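PDB 2ECE: 462aa long hypothetical selenium-binding protein from Sulfolobus tokodaii, which is of unknown function, though as a member of the selenium-binding protein family with a beta-propeller fold it may bind selenium. Local coordinates for residues T11-A19 / G451-P462. Residues are numbered along the deposited sequence; the frame is centred on the assembly and turned at random.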
ATOM      1  N   THR A  11       6.795  17.776 -11.265  1.00 27.81           N
ATOM      2  CA  THR A  11       6.691  16.366 -10.902  1.00 25.43           C
ATOM      3  C   THR A  11       5.441  15.708 -11.488  1.00 24.36           C
ATOM      4  O   THR A  11       5.176  14.533 -11.233  1.00 25.31           O
ATOM      5  CB  THR A  11       6.705  16.165  -9.378  1.00 24.00           C
ATOM      6  OG1 THR A  11       5.600  16.858  -8.793  1.00 22.98           O
ATOM      7  CG2 THR A  11       8.013  16.685  -8.790  1.00 24.28           C
ATOM      8  N   PHE A  12       4.664  16.467 -12.257  1.00 23.83           N
ATOM      9  CA  PHE A  12       3.484  15.907 -12.907  1.00 22.52           C
ATOM     10  C   PHE A  12       3.985  15.337 -14.232  1.00 23.41           C
ATOM     11  O   PHE A  12       4.620  16.043 -15.015  1.00 23.46           O
ATOM     12  CB  PHE A  12       2.433  16.980 -13.201  1.00 22.48           C
ATOM     13  CG  PHE A  12       1.680  17.464 -11.992  1.00 21.69           C
ATOM     14  CD1 PHE A  12       1.898  16.911 -10.731  1.00 20.72           C
ATOM     15  CD2 PHE A  12       0.744  18.486 -12.119  1.00 19.36           C
ATOM     16  CE1 PHE A  12       1.197  17.370  -9.617  1.00 21.06           C
ATOM     17  CE2 PHE A  12       0.038  18.951 -11.016  1.00 21.62           C
ATOM     18  CZ  PHE A  12       0.266  18.389  -9.755  1.00 22.59           C
ATOM     19  N   TYR A  13       3.702  14.065 -14.478  1.00 23.32           N
ATOM     20  CA  TYR A  13       4.140  13.417 -15.705  1.00 25.21           C
ATOM     21  C   TYR A  13       2.914  13.001 -16.508  1.00 24.56           C
ATOM     22  O   TYR A  13       1.988  12.404 -15.963  1.00 24.65           O
ATOM     23  CB  TYR A  13       4.994  12.189 -15.361  1.00 25.18           C
ATOM     24  CG  TYR A  13       5.935  12.415 -14.192  1.00 25.77           C
ATOM     25  CD1 TYR A  13       5.696  11.806 -12.955  1.00 26.16           C
ATOM     26  CD2 TYR A  13       7.051  13.249 -14.317  1.00 24.28           C
ATOM     27  CE1 TYR A  13       6.544  12.016 -11.862  1.00 25.63           C
ATOM     28  CE2 TYR A  13       7.909  13.473 -13.231  1.00 26.84           C
ATOM     29  CZ  TYR A  13       7.649  12.850 -12.005  1.00 26.57           C
ATOM     30  OH  TYR A  13       8.491  13.055 -10.935  1.00 23.10           O
ATOM     31  N   PRO A  14       2.886  13.319 -17.814  1.00 25.54           N
ATOM     32  CA  PRO A  14       1.730  12.946 -18.642  1.00 24.68           C
ATOM     33  C   PRO A  14       1.552  11.436 -18.726  1.00 23.53           C
ATOM     34  O   PRO A  14       0.438  10.921 -18.645  1.00 24.54           O
ATOM     35  CB  PRO A  14       2.079  13.526 -20.020  1.00 24.70           C
ATOM     36  CG  PRO A  14       3.039  14.631 -19.714  1.00 25.86           C
ATOM     37  CD  PRO A  14       3.888  14.038 -18.619  1.00 25.68           C
ATOM     38  N   SER A  15       2.670  10.737 -18.868  1.00 22.54           N
ATOM     39  CA  SER A  15       2.662   9.293 -19.040  1.00 23.03           C
ATOM     40  C   SER A  15       3.729   8.550 -18.254  1.00 24.61           C
ATOM     41  O   SER A  15       4.653   9.154 -17.709  1.00 24.96           O
ATOM     42  CB  SER A  15       2.893   8.987 -20.506  1.00 21.91           C
ATOM     43  OG  SER A  15       4.106   9.598 -20.905  1.00 22.71           O
ATOM     44  N   PRO A  16       3.616   7.213 -18.208  1.00 25.55           N
ATOM     45  CA  PRO A  16       4.567   6.354 -17.502  1.00 26.71           C
ATOM     46  C   PRO A  16       5.981   6.573 -18.042  1.00 27.15           C
ATOM     47  O   PRO A  16       6.935   6.698 -17.274  1.00 26.63           O
ATOM     48  CB  PRO A  16       4.039   4.955 -17.805  1.00 26.79           C
ATOM     49  CG  PRO A  16       2.562   5.179 -17.792  1.00 26.50           C
ATOM     50  CD  PRO A  16       2.441   6.431 -18.638  1.00 25.65           C
ATOM     51  N   LYS A  17       6.102   6.619 -19.370  1.00 26.90           N
ATOM     52  CA  LYS A  17       7.391   6.836 -20.030  1.00 28.00           C
ATOM     53  C   LYS A  17       8.028   8.135 -19.547  1.00 26.33           C
ATOM     54  O   LYS A  17       9.217   8.167 -19.234  1.00 26.07           O
ATOM     55  CB  LYS A  17       7.210   6.887 -21.559  1.00 29.94           C
ATOM     56  CG  LYS A  17       8.493   7.141 -22.363  1.00 33.31           C
ATOM     57  CD  LYS A  17       8.194   7.282 -23.870  1.00 36.03           C
ATOM     58  CE  LYS A  17       9.390   7.835 -24.651  1.00 37.90           C
ATOM     59  NZ  LYS A  17       9.099   8.065 -26.107  1.00 36.72           N
ATOM     60  N   MET A  18       7.243   9.207 -19.483  1.00 25.44           N
ATOM     61  CA  MET A  18       7.786  10.483 -19.037  1.00 26.56           C
ATOM     62  C   MET A  18       8.162  10.437 -17.559  1.00 26.23           C
ATOM     63  O   MET A  18       9.137  11.063 -17.137  1.00 25.13           O
ATOM     64  CB  MET A  18       6.786  11.620 -19.277  1.00 27.67           C
ATOM     65  CG  MET A  18       6.518  11.918 -20.745  1.00 30.80           C
ATOM     66  SD  MET A  18       8.036  12.133 -21.699  1.00 35.96           S
ATOM     67  CE  MET A  18       7.934  10.704 -22.802  1.00 36.57           C
ATOM     68  N   ALA A  19       7.387   9.703 -16.770  1.00 26.07           N
ATOM     69  CA  ALA A  19       7.674   9.592 -15.343  1.00 26.10           C
ATOM     70  C   ALA A  19       9.006   8.873 -15.127  1.00 26.05           C
ATOM     71  O   ALA A  19       9.788   9.246 -14.250  1.00 26.28           O
ATOM     72  CB  ALA A  19       6.542   8.835 -14.633  1.00 25.90           C
ATOM     73  N   GLY A 451       8.785  13.439  -5.484  1.00 26.47           N
ATOM     74  CA  GLY A 451       8.695  13.451  -6.935  1.00 26.86           C
ATOM     75  C   GLY A 451       7.818  12.351  -7.509  1.00 26.85           C
ATOM     76  O   GLY A 451       7.669  12.240  -8.726  1.00 28.01           O
ATOM     77  N   GLY A 452       7.235  11.531  -6.638  1.00 24.92           N
ATOM     78  CA  GLY A 452       6.373  10.457  -7.103  1.00 24.23           C
ATOM     79  C   GLY A 452       7.065   9.110  -7.225  1.00 24.70           C
ATOM     80  O   GLY A 452       8.283   9.040  -7.367  1.00 25.34           O
ATOM     81  N   ASP A 453       6.282   8.037  -7.164  1.00 24.53           N
ATOM     82  CA  ASP A 453       6.817   6.690  -7.274  1.00 23.85           C
ATOM     83  C   ASP A 453       5.860   5.798  -8.053  1.00 25.35           C
ATOM     84  O   ASP A 453       4.932   6.284  -8.701  1.00 26.22           O
ATOM     85  CB  ASP A 453       7.087   6.106  -5.880  1.00 22.15           C
ATOM     86  CG  ASP A 453       5.915   6.289  -4.937  1.00 20.76           C
ATOM     87  OD1 ASP A 453       4.823   5.793  -5.262  1.00 18.98           O
ATOM     88  OD2 ASP A 453       6.085   6.934  -3.875  1.00 18.87           O
ATOM     89  N   ALA A 454       6.080   4.490  -7.980  1.00 24.77           N
ATOM     90  CA  ALA A 454       5.266   3.530  -8.713  1.00 25.57           C
ATOM     91  C   ALA A 454       3.841   3.271  -8.209  1.00 26.31           C
ATOM     92  O   ALA A 454       3.074   2.582  -8.888  1.00 27.48           O
ATOM     93  CB  ALA A 454       6.019   2.208  -8.814  1.00 23.53           C
ATOM     94  N   SER A 455       3.474   3.793  -7.040  1.00 24.45           N
ATOM     95  CA  SER A 455       2.121   3.558  -6.533  1.00 24.04           C
ATOM     96  C   SER A 455       1.427   4.840  -6.094  1.00 23.62           C
ATOM     97  O   SER A 455       0.321   4.803  -5.554  1.00 24.79           O
ATOM     98  CB  SER A 455       2.147   2.575  -5.355  1.00 24.35           C
ATOM     99  OG  SER A 455       2.577   3.205  -4.158  1.00 23.90           O
ATOM    100  N   SER A 456       2.067   5.971  -6.348  1.00 22.77           N
ATOM    101  CA  SER A 456       1.519   7.259  -5.949  1.00 23.11           C
ATOM    102  C   SER A 456       0.767   7.999  -7.049  1.00 23.26           C
ATOM    103  O   SER A 456      -0.109   8.811  -6.752  1.00 20.99           O
ATOM    104  CB  SER A 456       2.645   8.165  -5.455  1.00 22.76           C
ATOM    105  OG  SER A 456       3.496   8.522  -6.531  1.00 23.82           O
ATOM    106  N   ASP A 457       1.116   7.720  -8.308  1.00 22.04           N
ATOM    107  CA  ASP A 457       0.520   8.399  -9.458  1.00 22.72           C
ATOM    108  C   ASP A 457      -0.151   7.498 -10.486  1.00 21.84           C
ATOM    109  O   ASP A 457       0.252   6.358 -10.688  1.00 22.36           O
ATOM    110  CB  ASP A 457       1.594   9.192 -10.217  1.00 22.41           C
ATOM    111  CG  ASP A 457       2.133  10.363  -9.436  1.00 23.44           C
ATOM    112  OD1 ASP A 457       2.476  10.183  -8.249  1.00 23.58           O
ATOM    113  OD2 ASP A 457       2.228  11.460 -10.022  1.00 20.63           O
ATOM    114  N   SER A 458      -1.177   8.032 -11.138  1.00 23.11           N
ATOM    115  CA  SER A 458      -1.854   7.322 -12.217  1.00 24.83           C
ATOM    116  C   SER A 458      -1.747   8.315 -13.375  1.00 23.74           C
ATOM    117  O   SER A 458      -1.645   9.519 -13.153  1.00 24.34           O
ATOM    118  CB  SER A 458      -3.316   7.000 -11.874  1.00 25.04           C
ATOM    119  OG  SER A 458      -4.039   8.160 -11.520  1.00 32.63           O
ATOM    120  N   TYR A 459      -1.750   7.819 -14.604  1.00 23.98           N
ATOM    121  CA  TYR A 459      -1.583   8.707 -15.747  1.00 24.69           C
ATOM    122  C   TYR A 459      -2.745   8.696 -16.741  1.00 25.27           C
ATOM    123  O   TYR A 459      -3.504   7.725 -16.812  1.00 24.16           O
ATOM    124  CB  TYR A 459      -0.269   8.344 -16.438  1.00 22.66           C
ATOM    125  CG  TYR A 459       0.861   8.143 -15.448  1.00 23.10           C
ATOM    126  CD1 TYR A 459       1.098   6.892 -14.869  1.00 23.85           C
ATOM    127  CD2 TYR A 459       1.643   9.217 -15.029  1.00 23.99           C
ATOM    128  CE1 TYR A 459       2.080   6.719 -13.892  1.00 23.83           C
ATOM    129  CE2 TYR A 459       2.630   9.056 -14.052  1.00 24.05           C
ATOM    130  CZ  TYR A 459       2.838   7.808 -13.489  1.00 23.64           C
ATOM    131  OH  TYR A 459       3.790   7.657 -12.511  1.00 24.91           O
ATOM    132  N   CYS A 460      -2.889   9.785 -17.493  1.00 24.00           N
ATOM    133  CA  CYS A 460      -3.956   9.872 -18.481  1.00 23.69           C
ATOM    134  C   CYS A 460      -3.468   9.754 -19.921  1.00 22.02           C
ATOM    135  O   CYS A 460      -4.263   9.825 -20.852  1.00 20.94           O
ATOM    136  CB  CYS A 460      -4.751  11.170 -18.313  1.00 24.09           C
ATOM    137  SG  CYS A 460      -6.177  10.968 -17.201  1.00 26.43           S
ATOM    138  N   TYR A 461      -2.168   9.569 -20.107  1.00 21.85           N
ATOM    139  CA  TYR A 461      -1.630   9.449 -21.458  1.00 23.78           C
ATOM    140  C   TYR A 461      -0.677   8.270 -21.567  1.00 24.89           C
ATOM    141  O   TYR A 461       0.097   7.994 -20.649  1.00 26.53           O
ATOM    142  CB  TYR A 461      -0.933  10.753 -21.871  1.00 20.24           C
ATOM    143  CG  TYR A 461      -1.827  11.954 -21.672  1.00 21.72           C
ATOM    144  CD1 TYR A 461      -1.925  12.571 -20.421  1.00 20.86           C
ATOM    145  CD2 TYR A 461      -2.663  12.410 -22.701  1.00 21.40           C
ATOM    146  CE1 TYR A 461      -2.833  13.602 -20.196  1.00 22.54           C
ATOM    147  CE2 TYR A 461      -3.581  13.439 -22.482  1.00 22.64           C
ATOM    148  CZ  TYR A 461      -3.663  14.025 -21.224  1.00 22.84           C
ATOM    149  OH  TYR A 461      -4.598  15.001 -20.979  1.00 24.10           O
ATOM    150  N   PRO A 462      -0.730   7.550 -22.696  1.00 26.02           N
ATOM    151  CA  PRO A 462       0.125   6.385 -22.932  1.00 27.84           C
ATOM    152  C   PRO A 462       1.585   6.716 -23.210  1.00 30.07           C
ATOM    153  O   PRO A 462       2.443   5.841 -23.098  1.00 33.18           O
ATOM    154  CB  PRO A 462      -0.550   5.709 -24.116  1.00 28.26           C
ATOM    155  CG  PRO A 462      -1.025   6.878 -24.910  1.00 27.68           C
ATOM    156  CD  PRO A 462      -1.644   7.760 -23.833  1.00 26.53           C
ATOM    157  OXT PRO A 462       1.845   7.881 -23.579  1.00 26.94           O
TER
HETATM  158  O   HOH W   1      -1.410  12.337 -16.653  1.00 22.35           O
HETATM  159  O   HOH W   2       4.167   5.669 -21.347  1.00 36.07           O
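In both Tyr13 and Tyr459 the first torsion (chi1 -40° and -45°) swings CG over beside the backbone N, opposite the carbonyl carbon, and this turns each ring onto the opposing segment. From the 11-19 side, the Tyr13 hydroxyl reaches the loop 451-462 at its start, where OH donates to Gly451 O in a very short hydrogen bond of 2.5 Å; the carbonyl oxygen lies at the ring edge, in its plane. The same ring is sandwiched by its own segment, with Thr11 O over one face and Ala19 CA over the other, both nearer the ring's border than its centre.

Tyr459 packs against the first turn of helix 16-20. Pro16 N lies over one face of its ring, Pro16 CG makes an apolar contact with Tyr459 CD1 at 3.7 Å, and the two side chains run past each other in opposite directions. Ala19 CB sits 3.7 Å from Tyr459 OH. Tyr13 O meets the ring edge in plane, 3.3 Å from Tyr459 CD2. With an alanine here, Pro16 and Ala19 CB would probably be left without the ring they pack on, and Tyr13 O without its edge neighbour.

Farther along, Pro14 O takes a weak bond from Tyr461 N (3.3 Å) and lies 3.1 Å from a water that accepts from Cys460 N. Tyr461 OH is held elsewhere, by Leu85 O. Ser15 is the N-cap of the helix, its OG accepting weakly from Met18 N, and a second water links Lys17 N to the terminal Pro462 O.

Cys460 is disulfide-bonded to Cys86, and Arg95 NH2 joins the segments through a salt bridge with Asp457 OD2 and a hydrogen bond with Thr11 O. The contact thus packs the two chain ends together on a seven-bladed beta-propeller, one blade of which is built from both ends, strand 443-449 pairing antiparallel with 27-33 in the "velcro" closure of such folds.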